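Local atomic coordinates of elongation factor G (Thermus thermophilus, PDB entry 2DY1), a protein that binds GTP and a magnesium ion and, as a member of the elongation factor G family, probably acts as a GTPase in the translocation step of protein synthesis. Residues A[72-77]-A[267-272]; A[217-222]-A[231-236]; A[381-386]-A[431-436]; A[413-418]-A[424-429]. All blocks are in the same frame, centred on the assembly; numbering follows the deposited sequence.

Interaction 1. Residues A[72-77]-A[267-272]; sequences RGHRVF and LILEAL
Leu269 of the helix at 267-271 packs against His74 and Val76 of the strand at 74-77, a helix-on-sheet contact inside the P-loop GTP-binding domain. The strand belongs to the central mixed sheet, where it sits between strands 65-71 and 9-16, and the helix crosses it almost at a right angle (95°) with the short axes 9.8 Å apart. No hydrogen bond links the two segments.

From Leu269 CB, which points toward the strand, the chain turns with CG anti to the carbonyl carbon (chi1 -69°); Leu269 CG comes within 4.1 Å of Val76 CG2, and there it forks. Leu269 CD2 drops between the two strand residues, 3.8 Å from His74 CB and 3.9 Å from Val76 CG2, while CD1 leans to the histidine alone, meeting His74 CB and, obliquely, the CD2 atom of the imidazole. Cutting Leu269 back to an alanine would probably open a gap between helix and strand, since CD2, which bridges His74 and Val76, and CD1, which rests on the histidine, both go.

Ile268 supplies a second, smaller touch. Ile268 CG2 lies anti to the backbone N and reaches both methyls of Val76, CG1 and CG2, each at 4.1 Å. Beyond the contact, Ile268 also packs on Val12 and Met130, and Leu269 O accepts a hydrogen bond from Arg10. The His74 ring also makes a weak hydrogen bond through ND1 to Met8 N, and Arg72 O lies 3.4 Å above one of its faces, offset toward the rim.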
loop_
_atom_site.group_PDB
_atom_site.type_symbol
_atom_site.label_atom_id
_atom_site.label_comp_id
_atom_site.label_asym_id
_atom_site.label_seq_id
_atom_site.Cartn_x
_atom_site.Cartn_y
_atom_site.Cartn_z
ATOM N N ARG A 72 -3.269 -15.397 -31.470
ATOM C CA ARG A 72 -3.860 -16.591 -32.056
ATOM C C ARG A 72 -5.221 -16.918 -31.476
ATOM O O ARG A 72 -5.524 -18.078 -31.180
ATOM C CB ARG A 72 -2.909 -17.767 -31.897
ATOM C CG ARG A 72 -1.575 -17.465 -32.528
ATOM C CD ARG A 72 -0.656 -18.666 -32.594
ATOM N NE ARG A 72 0.605 -18.248 -33.186
ATOM C CZ ARG A 72 1.669 -19.035 -33.323
ATOM N NH1 ARG A 72 1.627 -20.293 -32.907
ATOM N NH2 ARG A 72 2.772 -18.559 -33.886
ATOM N N GLY A 73 -6.043 -15.882 -31.312
ATOM C CA GLY A 73 -7.388 -16.082 -30.795
ATOM C C GLY A 73 -7.512 -16.178 -29.279
ATOM O O GLY A 73 -8.621 -16.190 -28.733
ATOM N N HIS A 74 -6.376 -16.255 -28.595
ATOM C CA HIS A 74 -6.367 -16.336 -27.130
ATOM C C HIS A 74 -6.154 -14.927 -26.578
ATOM O O HIS A 74 -5.595 -14.072 -27.256
ATOM C CB HIS A 74 -5.216 -17.223 -26.661
ATOM C CG HIS A 74 -5.173 -18.555 -27.337
ATOM N ND1 HIS A 74 -6.191 -19.477 -27.229
ATOM C CD2 HIS A 74 -4.248 -19.110 -28.155
ATOM C CE1 HIS A 74 -5.897 -20.542 -27.954
ATOM N NE2 HIS A 74 -4.724 -20.344 -28.527
ATOM N N ARG A 75 -6.602 -14.692 -25.351
ATOM C CA ARG A 75 -6.461 -13.382 -24.740
ATOM C C ARG A 75 -5.786 -13.462 -23.388
ATOM O O ARG A 75 -6.094 -14.330 -22.564
ATOM C CB ARG A 75 -7.843 -12.740 -24.561
ATOM C CG ARG A 75 -8.504 -12.333 -25.878
ATOM C CD ARG A 75 -9.905 -11.810 -25.613
ATOM N NE ARG A 75 -10.504 -11.137 -26.765
ATOM C CZ ARG A 75 -10.882 -11.742 -27.888
ATOM N NH1 ARG A 75 -10.729 -13.053 -28.029
ATOM N NH2 ARG A 75 -11.415 -11.030 -28.872
ATOM N N VAL A 76 -4.819 -12.582 -23.171
ATOM C CA VAL A 76 -4.184 -12.519 -21.874
ATOM C C VAL A 76 -4.335 -11.086 -21.425
ATOM O O VAL A 76 -3.816 -10.181 -22.078
ATOM C CB VAL A 76 -2.688 -12.897 -21.927
ATOM C CG1 VAL A 76 -2.041 -12.649 -20.571
ATOM C CG2 VAL A 76 -2.563 -14.368 -22.334
ATOM N N PHE A 77 -5.094 -10.873 -20.346
ATOM C CA PHE A 77 -5.238 -9.511 -19.829
ATOM C C PHE A 77 -4.111 -9.377 -18.833
ATOM O O PHE A 77 -4.179 -9.920 -17.735
ATOM C CB PHE A 77 -6.615 -9.319 -19.193
ATOM C CG PHE A 77 -7.723 -9.266 -20.210
ATOM C CD1 PHE A 77 -8.266 -10.442 -20.714
ATOM C CD2 PHE A 77 -8.151 -8.049 -20.743
ATOM C CE1 PHE A 77 -9.211 -10.423 -21.748
ATOM C CE2 PHE A 77 -9.098 -8.018 -21.777
ATOM C CZ PHE A 77 -9.625 -9.203 -22.283
ATOM N N LEU A 267 3.857 -19.602 -22.980
ATOM C CA LEU A 267 4.016 -20.271 -21.692
ATOM C C LEU A 267 2.950 -19.809 -20.692
ATOM O O LEU A 267 2.485 -20.600 -19.878
ATOM C CB LEU A 267 5.431 -20.039 -21.142
ATOM C CG LEU A 267 5.772 -20.650 -19.785
ATOM C CD1 LEU A 267 5.658 -22.172 -19.850
ATOM C CD2 LEU A 267 7.191 -20.245 -19.397
ATOM N N ILE A 268 2.568 -18.530 -20.736
ATOM C CA ILE A 268 1.518 -18.037 -19.849
ATOM C C ILE A 268 0.237 -18.830 -20.119
ATOM O O ILE A 268 -0.435 -19.289 -19.179
ATOM C CB ILE A 268 1.283 -16.531 -20.091
ATOM C CG1 ILE A 268 2.402 -15.742 -19.406
ATOM C CG2 ILE A 268 -0.089 -16.104 -19.569
ATOM C CD1 ILE A 268 2.509 -14.262 -19.852
ATOM N N LEU A 269 -0.099 -18.998 -21.396
ATOM C CA LEU A 269 -1.301 -19.742 -21.764
ATOM C C LEU A 269 -1.193 -21.200 -21.335
ATOM O O LEU A 269 -2.136 -21.780 -20.792
ATOM C CB LEU A 269 -1.538 -19.643 -23.280
ATOM C CG LEU A 269 -1.942 -18.230 -23.698
ATOM C CD1 LEU A 269 -1.658 -18.042 -25.183
ATOM C CD2 LEU A 269 -3.438 -17.981 -23.373
ATOM N N GLU A 270 -0.028 -21.792 -21.539
ATOM C CA GLU A 270 0.150 -23.192 -21.184
ATOM C C GLU A 270 0.193 -23.500 -19.690
ATOM O O GLU A 270 -0.348 -24.512 -19.233
ATOM C CB GLU A 270 1.437 -23.707 -21.833
ATOM C CG GLU A 270 1.863 -25.086 -21.363
ATOM C CD GLU A 270 3.210 -25.494 -21.935
ATOM O OE1 GLU A 270 3.974 -24.594 -22.361
ATOM O OE2 GLU A 270 3.511 -26.707 -21.945
ATOM N N ALA A 271 0.827 -22.624 -18.921
ATOM C CA ALA A 271 1.004 -22.846 -17.495
ATOM C C ALA A 271 0.034 -22.250 -16.489
ATOM O O ALA A 271 -0.200 -22.840 -15.441
ATOM C CB ALA A 271 2.430 -22.427 -17.107
ATOM N N LEU A 272 -0.516 -21.080 -16.787
ATOM C CA LEU A 272 -1.369 -20.407 -15.829
ATOM C C LEU A 272 -2.827 -20.757 -16.014
ATOM O O LEU A 272 -3.254 -21.090 -17.112
ATOM C CB LEU A 272 -1.111 -18.897 -15.909
ATOM C CG LEU A 272 0.382 -18.584 -15.693
ATOM C CD1 LEU A 272 0.562 -17.056 -15.752
ATOM C CD2 LEU A 272 0.892 -19.117 -14.355
#

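Interaction 2. Residues A[217-222]-A[231-236]; sequences EGLLEK and GEALEK
Two consecutive helices, 217-225 and 231-243, come together with Leu219 facing Ala233, their CA atoms 7.6 Å apart and the closest of any pair between the segments. Leu219 carries the first helix's share of the contact. With CG anti to the carbonyl carbon (chi1 -63°) and the chain extended beyond it, the forked end is pushed out to the second helix. There Leu219 CD2 meets Ala233 CB at 3.6 Å, methyl against methyl. The other branch, Leu219 CD1, lies along the backbone, 3.7 Å from Ala233 O and 4.1 Å from Leu234 CA, and the same methyl reaches Leu234 CD2 at 4.2 Å. The small alanine lets the leucine come this near to the helix backbone, and no polar bond joins the two segments.

Val229, in the linker, packs on both Leu219 and Leu234, closing the same apolar cluster from the side of the turn. Leu234 goes on to Leu209, Ile212 and Val213 of the helix at 198-213, and at the helix starts the side chains of Asp216 and Thr230 accept from Leu219 N and Ala233 N. Two successive helices joined by a short linker and packed through apolar side chains form a helical hairpin, here within the GTP-binding domain but away from its nucleotide site.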
loop_
_atom_site.group_PDB
_atom_site.type_symbol
_atom_site.label_atom_id
_atom_site.label_comp_id
_atom_site.label_asym_id
_atom_site.label_seq_id
_atom_site.Cartn_x
_atom_site.Cartn_y
_atom_site.Cartn_z
ATOM N N GLU A 217 -0.464 -38.143 -8.765
ATOM C CA GLU A 217 -0.546 -39.523 -8.305
ATOM C C GLU A 217 -0.538 -40.531 -9.439
ATOM O O GLU A 217 0.128 -41.558 -9.349
ATOM C CB GLU A 217 -1.787 -39.702 -7.423
ATOM C CG GLU A 217 -1.649 -38.999 -6.081
ATOM C CD GLU A 217 -2.883 -39.126 -5.205
ATOM O OE1 GLU A 217 -3.811 -39.875 -5.581
ATOM O OE2 GLU A 217 -2.917 -38.480 -4.137
ATOM N N GLY A 218 -1.269 -40.234 -10.510
ATOM C CA GLY A 218 -1.315 -41.135 -11.646
ATOM C C GLY A 218 0.042 -41.331 -12.292
ATOM O O GLY A 218 0.476 -42.456 -12.500
ATOM N N LEU A 219 0.724 -40.236 -12.614
ATOM C CA LEU A 219 2.037 -40.336 -13.238
ATOM C C LEU A 219 3.088 -40.878 -12.290
ATOM O O LEU A 219 4.030 -41.555 -12.697
ATOM C CB LEU A 219 2.491 -38.963 -13.742
ATOM C CG LEU A 219 1.623 -38.353 -14.835
ATOM C CD1 LEU A 219 2.253 -37.051 -15.304
ATOM C CD2 LEU A 219 1.493 -39.327 -15.993
ATOM N N LEU A 220 2.939 -40.570 -11.014
ATOM C CA LEU A 220 3.896 -41.028 -10.041
ATOM C C LEU A 220 3.842 -42.547 -9.946
ATOM O O LEU A 220 4.872 -43.215 -9.797
ATOM C CB LEU A 220 3.585 -40.397 -8.689
ATOM C CG LEU A 220 4.607 -40.608 -7.579
ATOM C CD1 LEU A 220 6.023 -40.320 -8.085
ATOM C CD2 LEU A 220 4.245 -39.697 -6.426
ATOM N N GLU A 221 2.634 -43.087 -10.035
ATOM C CA GLU A 221 2.446 -44.533 -9.964
ATOM C C GLU A 221 3.155 -45.185 -11.140
ATOM O O GLU A 221 3.890 -46.167 -10.978
ATOM C CB GLU A 221 0.954 -44.866 -9.990
ATOM C CG GLU A 221 0.643 -46.350 -10.079
ATOM C CD GLU A 221 -0.766 -46.668 -9.623
ATOM O OE1 GLU A 221 -1.727 -46.157 -10.240
ATOM O OE2 GLU A 221 -0.912 -47.424 -8.639
ATOM N N LYS A 222 2.949 -44.620 -12.326
ATOM C CA LYS A 222 3.572 -45.148 -13.526
ATOM C C LYS A 222 5.098 -45.100 -13.486
ATOM O O LYS A 222 5.760 -46.048 -13.903
ATOM C CB LYS A 222 3.046 -44.393 -14.748
ATOM C CG LYS A 222 1.543 -44.522 -14.906
ATOM C CD LYS A 222 1.065 -44.026 -16.256
ATOM C CE LYS A 222 -0.423 -44.276 -16.418
ATOM N NZ LYS A 222 -0.881 -43.992 -17.804
ATOM N N GLY A 231 3.311 -37.318 -23.315
ATOM C CA GLY A 231 3.523 -35.885 -23.298
ATOM C C GLY A 231 2.247 -35.217 -22.831
ATOM O O GLY A 231 2.286 -34.280 -22.034
ATOM N N GLU A 232 1.114 -35.706 -23.328
ATOM C CA GLU A 232 -0.192 -35.173 -22.949
ATOM C C GLU A 232 -0.403 -35.240 -21.448
ATOM O O GLU A 232 -0.904 -34.290 -20.844
ATOM C CB GLU A 232 -1.320 -35.961 -23.610
ATOM C CG GLU A 232 -1.760 -35.458 -24.961
ATOM C CD GLU A 232 -3.114 -36.017 -25.343
ATOM O OE1 GLU A 232 -3.244 -37.257 -25.427
ATOM O OE2 GLU A 232 -4.050 -35.215 -25.551
ATOM N N ALA A 233 -0.047 -36.380 -20.859
ATOM C CA ALA A 233 -0.203 -36.587 -19.425
ATOM C C ALA A 233 0.676 -35.614 -18.664
ATOM O O ALA A 233 0.257 -35.049 -17.653
ATOM C CB ALA A 233 0.165 -38.020 -19.049
ATOM N N LEU A 234 1.897 -35.437 -19.156
ATOM C CA LEU A 234 2.855 -34.525 -18.541
ATOM C C LEU A 234 2.391 -33.074 -18.638
ATOM O O LEU A 234 2.536 -32.315 -17.677
ATOM C CB LEU A 234 4.237 -34.683 -19.191
ATOM C CG LEU A 234 5.090 -35.849 -18.673
ATOM C CD1 LEU A 234 6.245 -36.127 -19.624
ATOM C CD2 LEU A 234 5.591 -35.525 -17.264
ATOM N N GLU A 235 1.834 -32.685 -19.781
ATOM C CA GLU A 235 1.348 -31.305 -19.945
ATOM C C GLU A 235 0.243 -31.020 -18.932
ATOM O O GLU A 235 0.262 -29.997 -18.242
ATOM C CB GLU A 235 0.771 -31.078 -21.346
ATOM C CG GLU A 235 1.734 -31.272 -22.503
ATOM C CD GLU A 235 1.042 -31.108 -23.852
ATOM O OE1 GLU A 235 0.559 -29.991 -24.144
ATOM O OE2 GLU A 235 0.973 -32.098 -24.616
ATOM N N LYS A 236 -0.726 -31.926 -18.846
ATOM C CA LYS A 236 -1.840 -31.745 -17.923
ATOM C C LYS A 236 -1.377 -31.722 -16.476
ATOM O O LYS A 236 -1.871 -30.936 -15.674
ATOM C CB LYS A 236 -2.891 -32.847 -18.125
ATOM C CG LYS A 236 -3.594 -32.765 -19.479
ATOM C CD LYS A 236 -4.680 -33.827 -19.642
ATOM C CE LYS A 236 -5.410 -33.662 -20.973
ATOM N NZ LYS A 236 -6.471 -34.693 -21.185
#

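Interaction 3. Residues A[381-386]-A[431-436]; sequences PNVPVA and LHLATA
Leu433, on the helix at 430-442, sets its CD1 methyl against Val383 and Val385 of the strand at 383-389. This lays a helix on the four-stranded antiparallel sheet of domain III, whose beta-alpha-beta-beta-alpha-beta order makes it a ferredoxin-like fold.

No hydrogen bond crosses between the segments; the side chains meet as apolar groups. Leu433 CD1 lies 3.6 Å from Val383 CG1, at a slant, and 3.8 Å from Val385 CG1, which it meets tip to tip. The two valines stand two residues apart on one face of the strand, but they turn differently: Val383 places CG1 anti to its backbone N (chi1 -179°), Val385 anti to its carbonyl carbon (chi1 -68°). Both offer CG1 to the same methyl, and Leu433 CD1 also rests on a backbone oxygen, Val383 O, at 3.8 Å. Leu425 and Phe449 of the flanking strands touch Leu433 too, while Tyr626 of helix 625-633 packs on both valines.

The polar interactions stay within each element or lead elsewhere. On the strand side, Asn382 and Val383 both face Gly427 in a classic beta bulge. On the helix, the His432 ring is tied through ND1 to His428 N and through NE2 to Asp409. The backbone carbonyl of the same histidine takes two donors, Ala436 N at 3.1 Å and the hydroxyl Thr435 OG1 at 2.7 Å, the hydroxyl tilted 22° from the carbonyl plane.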
loop_
_atom_site.group_PDB
_atom_site.type_symbol
_atom_site.label_atom_id
_atom_site.label_comp_id
_atom_site.label_asym_id
_atom_site.label_seq_id
_atom_site.Cartn_x
_atom_site.Cartn_y
_atom_site.Cartn_z
ATOM N N PRO A 381 -1.524 3.862 5.606
ATOM C CA PRO A 381 -0.377 4.705 5.235
ATOM C C PRO A 381 0.201 5.232 6.554
ATOM O O PRO A 381 -0.550 5.539 7.484
ATOM C CB PRO A 381 -1.005 5.805 4.391
ATOM C CG PRO A 381 -2.438 5.892 4.896
ATOM C CD PRO A 381 -2.804 4.447 5.162
ATOM N N ASN A 382 1.519 5.375 6.627
ATOM C CA ASN A 382 2.137 5.785 7.883
ATOM C C ASN A 382 3.016 7.013 7.820
ATOM O O ASN A 382 3.678 7.322 8.809
ATOM C CB ASN A 382 2.966 4.625 8.412
ATOM C CG ASN A 382 4.135 4.294 7.502
ATOM O OD1 ASN A 382 3.983 4.204 6.276
ATOM N ND2 ASN A 382 5.308 4.109 8.093
ATOM N N VAL A 383 3.039 7.694 6.677
ATOM C CA VAL A 383 3.873 8.897 6.524
ATOM C C VAL A 383 2.966 10.099 6.416
ATOM O O VAL A 383 2.271 10.285 5.415
ATOM C CB VAL A 383 4.747 8.821 5.259
ATOM C CG1 VAL A 383 5.602 10.078 5.156
ATOM C CG2 VAL A 383 5.624 7.579 5.311
ATOM N N PRO A 384 2.976 10.954 7.444
ATOM C CA PRO A 384 2.109 12.123 7.415
ATOM C C PRO A 384 2.757 13.439 7.041
ATOM O O PRO A 384 3.914 13.684 7.362
ATOM C CB PRO A 384 1.607 12.178 8.844
ATOM C CG PRO A 384 2.879 11.881 9.601
ATOM C CD PRO A 384 3.569 10.782 8.788
ATOM N N VAL A 385 1.986 14.263 6.346
ATOM C CA VAL A 385 2.412 15.625 6.034
ATOM C C VAL A 385 1.188 16.508 6.251
ATOM O O VAL A 385 0.056 16.056 6.112
ATOM C CB VAL A 385 2.919 15.823 4.562
ATOM C CG1 VAL A 385 4.229 15.069 4.339
ATOM C CG2 VAL A 385 1.867 15.390 3.565
ATOM N N ALA A 386 1.393 17.768 6.638
ATOM C CA ALA A 386 0.264 18.675 6.778
ATOM C C ALA A 386 0.143 19.354 5.414
ATOM O O ALA A 386 1.151 19.721 4.817
ATOM C CB ALA A 386 0.538 19.712 7.876
ATOM N N LEU A 431 8.080 9.150 -2.081
ATOM C CA LEU A 431 7.726 9.149 -3.489
ATOM C C LEU A 431 6.219 9.126 -3.638
ATOM O O LEU A 431 5.657 9.852 -4.470
ATOM C CB LEU A 431 8.367 7.943 -4.203
ATOM C CG LEU A 431 7.928 7.728 -5.659
ATOM C CD1 LEU A 431 8.310 8.928 -6.528
ATOM C CD2 LEU A 431 8.564 6.460 -6.191
ATOM N N HIS A 432 5.550 8.315 -2.823
ATOM C CA HIS A 432 4.084 8.266 -2.909
ATOM C C HIS A 432 3.500 9.679 -2.733
ATOM O O HIS A 432 2.687 10.134 -3.546
ATOM C CB HIS A 432 3.538 7.324 -1.830
ATOM C CG HIS A 432 2.051 7.134 -1.889
ATOM N ND1 HIS A 432 1.310 6.797 -0.779
ATOM C CD2 HIS A 432 1.176 7.212 -2.920
ATOM C CE1 HIS A 432 0.035 6.678 -1.124
ATOM N NE2 HIS A 432 -0.072 6.926 -2.416
ATOM N N LEU A 433 3.918 10.372 -1.675
ATOM C CA LEU A 433 3.396 11.718 -1.398
ATOM C C LEU A 433 3.770 12.712 -2.492
ATOM O O LEU A 433 2.986 13.598 -2.839
ATOM C CB LEU A 433 3.902 12.183 -0.027
ATOM C CG LEU A 433 3.257 11.430 1.139
ATOM C CD1 LEU A 433 4.003 11.773 2.424
ATOM C CD2 LEU A 433 1.763 11.779 1.255
ATOM N N ALA A 434 4.959 12.559 -3.073
ATOM C CA ALA A 434 5.346 13.449 -4.156
ATOM C C ALA A 434 4.390 13.258 -5.337
ATOM O O ALA A 434 3.960 14.228 -5.958
ATOM C CB ALA A 434 6.811 13.158 -4.598
ATOM N N THR A 435 4.042 12.007 -5.644
ATOM C CA THR A 435 3.133 11.780 -6.764
ATOM C C THR A 435 1.737 12.307 -6.470
ATOM O O THR A 435 1.019 12.668 -7.397
ATOM C CB THR A 435 3.050 10.274 -7.191
ATOM O OG1 THR A 435 2.507 9.462 -6.137
ATOM C CG2 THR A 435 4.441 9.779 -7.597
ATOM N N ALA A 436 1.361 12.371 -5.195
ATOM C CA ALA A 436 0.030 12.902 -4.841
ATOM C C ALA A 436 0.036 14.424 -5.038
ATOM O O ALA A 436 -0.935 15.001 -5.523
ATOM C CB ALA A 436 -0.316 12.566 -3.385
#

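Interaction 4. Residues A[413-418]-A[424-429]; sequences KLERQE and LLWGHG
Trp426 and Glu415 join their side chains across a beta hairpin: Trp426 NE1 donates to Glu415 OE2 at 2.7 Å, though not straight (141° at the hydrogen). The carboxylate oxygen receives it on its anti lone pair, 21° out of the indole plane. Glu415 holds CG between its backbone N and carbonyl carbon (chi1 78°), bringing its carboxylate across to the indole edge. Over the ring face stands Lys413, its NZ 5.0 Å from the centroid of the Trp426 five-membered ring in a cation-pi contact. Leu424 lies alongside Glu415, and its CD1 meets Gln417 CG at 3.8 Å; Gln417 OE1 is bound to Thr420 N.

The backbone sets this register. Lys413 with Trp426 and Glu415 with Leu424 are antiparallel hydrogen-bonded pairs, each with two bonds. Between them Leu414 and Leu425 form a non-hydrogen-bonded pair on the other face, CD1 to CD1 4.1 Å. Further out, Pro381 and Pro384 pack on Trp426.

A leucine in place of Trp426 would probably leave Glu415 OE2 without its indole donor and Lys413 without a ring beneath its ammonium. Indole thus serves one strand's acid at its edge and its base over a face, and the opposite charges would tend to reinforce both contacts.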
loop_
_atom_site.group_PDB
_atom_site.type_symbol
_atom_site.label_atom_id
_atom_site.label_comp_id
_atom_site.label_asym_id
_atom_site.label_seq_id
_atom_site.Cartn_x
_atom_site.Cartn_y
_atom_site.Cartn_z
ATOM N N LYS A 413 -4.658 8.608 3.082
ATOM C CA LYS A 413 -5.688 8.854 4.101
ATOM C C LYS A 413 -5.665 10.353 4.366
ATOM O O LYS A 413 -4.612 10.941 4.516
ATOM C CB LYS A 413 -5.396 8.089 5.392
ATOM C CG LYS A 413 -6.471 8.234 6.464
ATOM C CD LYS A 413 -6.071 7.441 7.701
ATOM C CE LYS A 413 -6.767 7.949 8.945
ATOM N NZ LYS A 413 -5.931 7.677 10.154
ATOM N N LEU A 414 -6.831 10.968 4.418
ATOM C CA LEU A 414 -6.912 12.400 4.648
ATOM C C LEU A 414 -7.642 12.564 5.971
ATOM O O LEU A 414 -8.709 11.988 6.147
ATOM C CB LEU A 414 -7.710 13.023 3.508
ATOM C CG LEU A 414 -7.860 14.529 3.409
ATOM C CD1 LEU A 414 -6.491 15.182 3.200
ATOM C CD2 LEU A 414 -8.798 14.826 2.254
ATOM N N GLU A 415 -7.061 13.319 6.898
ATOM C CA GLU A 415 -7.694 13.516 8.200
ATOM C C GLU A 415 -7.465 14.897 8.796
ATOM O O GLU A 415 -6.407 15.496 8.642
ATOM C CB GLU A 415 -7.183 12.485 9.204
ATOM C CG GLU A 415 -5.804 12.813 9.765
ATOM C CD GLU A 415 -5.498 12.089 11.069
ATOM O OE1 GLU A 415 -6.283 12.231 12.034
ATOM O OE2 GLU A 415 -4.468 11.383 11.132
ATOM N N ARG A 416 -8.476 15.376 9.507
ATOM C CA ARG A 416 -8.421 16.661 10.186
ATOM C C ARG A 416 -7.891 16.325 11.572
ATOM O O ARG A 416 -8.589 15.673 12.355
ATOM C CB ARG A 416 -9.831 17.219 10.297
ATOM C CG ARG A 416 -9.938 18.598 10.886
ATOM C CD ARG A 416 -10.056 19.591 9.765
ATOM N NE ARG A 416 -8.845 20.368 9.626
ATOM C CZ ARG A 416 -8.566 21.110 8.565
ATOM N NH1 ARG A 416 -9.419 21.160 7.549
ATOM N NH2 ARG A 416 -7.444 21.812 8.538
ATOM N N GLN A 417 -6.667 16.746 11.875
ATOM C CA GLN A 417 -6.071 16.447 13.172
ATOM C C GLN A 417 -6.830 17.228 14.250
ATOM O O GLN A 417 -6.612 18.418 14.436
ATOM C CB GLN A 417 -4.590 16.832 13.178
ATOM C CG GLN A 417 -3.684 15.875 13.958
ATOM C CD GLN A 417 -4.040 15.794 15.434
ATOM O OE1 GLN A 417 -4.041 16.801 16.141
ATOM N NE2 GLN A 417 -4.337 14.588 15.905
ATOM N N GLU A 418 -7.726 16.541 14.947
ATOM C CA GLU A 418 -8.548 17.149 15.992
ATOM C C GLU A 418 -7.776 18.109 16.893
ATOM O O GLU A 418 -8.144 19.270 17.068
ATOM C CB GLU A 418 -9.152 16.054 16.873
ATOM C CG GLU A 418 -9.713 14.865 16.115
ATOM C CD GLU A 418 -10.133 13.734 17.038
ATOM O OE1 GLU A 418 -9.275 13.232 17.798
ATOM O OE2 GLU A 418 -11.321 13.344 17.004
ATOM N N LEU A 424 -4.190 16.656 7.545
ATOM C CA LEU A 424 -3.073 15.771 7.256
ATOM C C LEU A 424 -3.358 14.823 6.126
ATOM O O LEU A 424 -4.479 14.349 5.970
ATOM C CB LEU A 424 -2.712 14.939 8.484
ATOM C CG LEU A 424 -2.359 15.673 9.782
ATOM C CD1 LEU A 424 -1.992 14.642 10.828
ATOM C CD2 LEU A 424 -1.192 16.655 9.540
ATOM N N LEU A 425 -2.325 14.575 5.328
ATOM C CA LEU A 425 -2.396 13.603 4.240
ATOM C C LEU A 425 -1.389 12.522 4.635
ATOM O O LEU A 425 -0.233 12.811 4.935
ATOM C CB LEU A 425 -1.989 14.212 2.906
ATOM C CG LEU A 425 -2.103 13.226 1.717
ATOM C CD1 LEU A 425 -3.555 12.828 1.481
ATOM C CD2 LEU A 425 -1.541 13.890 0.471
ATOM N N TRP A 426 -1.843 11.278 4.688
ATOM C CA TRP A 426 -0.979 10.159 5.039
ATOM C C TRP A 426 -0.722 9.315 3.812
ATOM O O TRP A 426 -1.665 8.949 3.104
ATOM C CB TRP A 426 -1.644 9.267 6.060
ATOM C CG TRP A 426 -1.840 9.872 7.387
ATOM C CD1 TRP A 426 -2.875 10.669 7.791
ATOM C CD2 TRP A 426 -1.026 9.642 8.530
ATOM N NE1 TRP A 426 -2.756 10.936 9.133
ATOM C CE2 TRP A 426 -1.630 10.318 9.613
ATOM C CE3 TRP A 426 0.157 8.925 8.749
ATOM C CZ2 TRP A 426 -1.091 10.297 10.904
ATOM C CZ3 TRP A 426 0.695 8.899 10.030
ATOM C CH2 TRP A 426 0.068 9.583 11.094
ATOM N N GLY A 427 0.545 8.989 3.573
ATOM C CA GLY A 427 0.907 8.188 2.417
ATOM C C GLY A 427 1.853 7.061 2.784
ATOM O O GLY A 427 2.180 6.870 3.964
ATOM N N HIS A 428 2.328 6.345 1.768
ATOM C CA HIS A 428 3.192 5.196 1.998
ATOM C C HIS A 428 4.666 5.418 1.795
ATOM O O HIS A 428 5.449 4.467 1.845
ATOM C CB HIS A 428 2.701 4.023 1.131
ATOM C CG HIS A 428 1.423 3.420 1.637
ATOM N ND1 HIS A 428 0.170 3.838 1.236
ATOM C CD2 HIS A 428 1.218 2.456 2.563
ATOM C CE1 HIS A 428 -0.750 3.148 1.892
ATOM N NE2 HIS A 428 -0.138 2.302 2.700
ATOM N N GLY A 429 5.056 6.669 1.573
ATOM C CA GLY A 429 6.463 6.950 1.379
ATOM C C GLY A 429 6.636 8.334 0.804
ATOM O O GLY A 429 5.664 8.989 0.424
#

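From the N terminus, strand 74-80 comes first, and interaction 1 closes a loop of 189 residues when helix 261-271 returns to it. Interaction 2 is nested inside that loop: a short closure between neighbouring helices, its centre about 22 Å from that of interaction 1, in the same GTP-binding domain. The chain then runs on to domain III, where interaction 3 opens at strand 383-389 and closes at helix 430-442. The hairpin of interaction 4 nests within it. These two meet directly, since strands 383-389 and 423-427 are sheet neighbours, with Val383 O 2.8 Å from Gly427 N. No loops cross; the two nested pairs follow in series, one per domain.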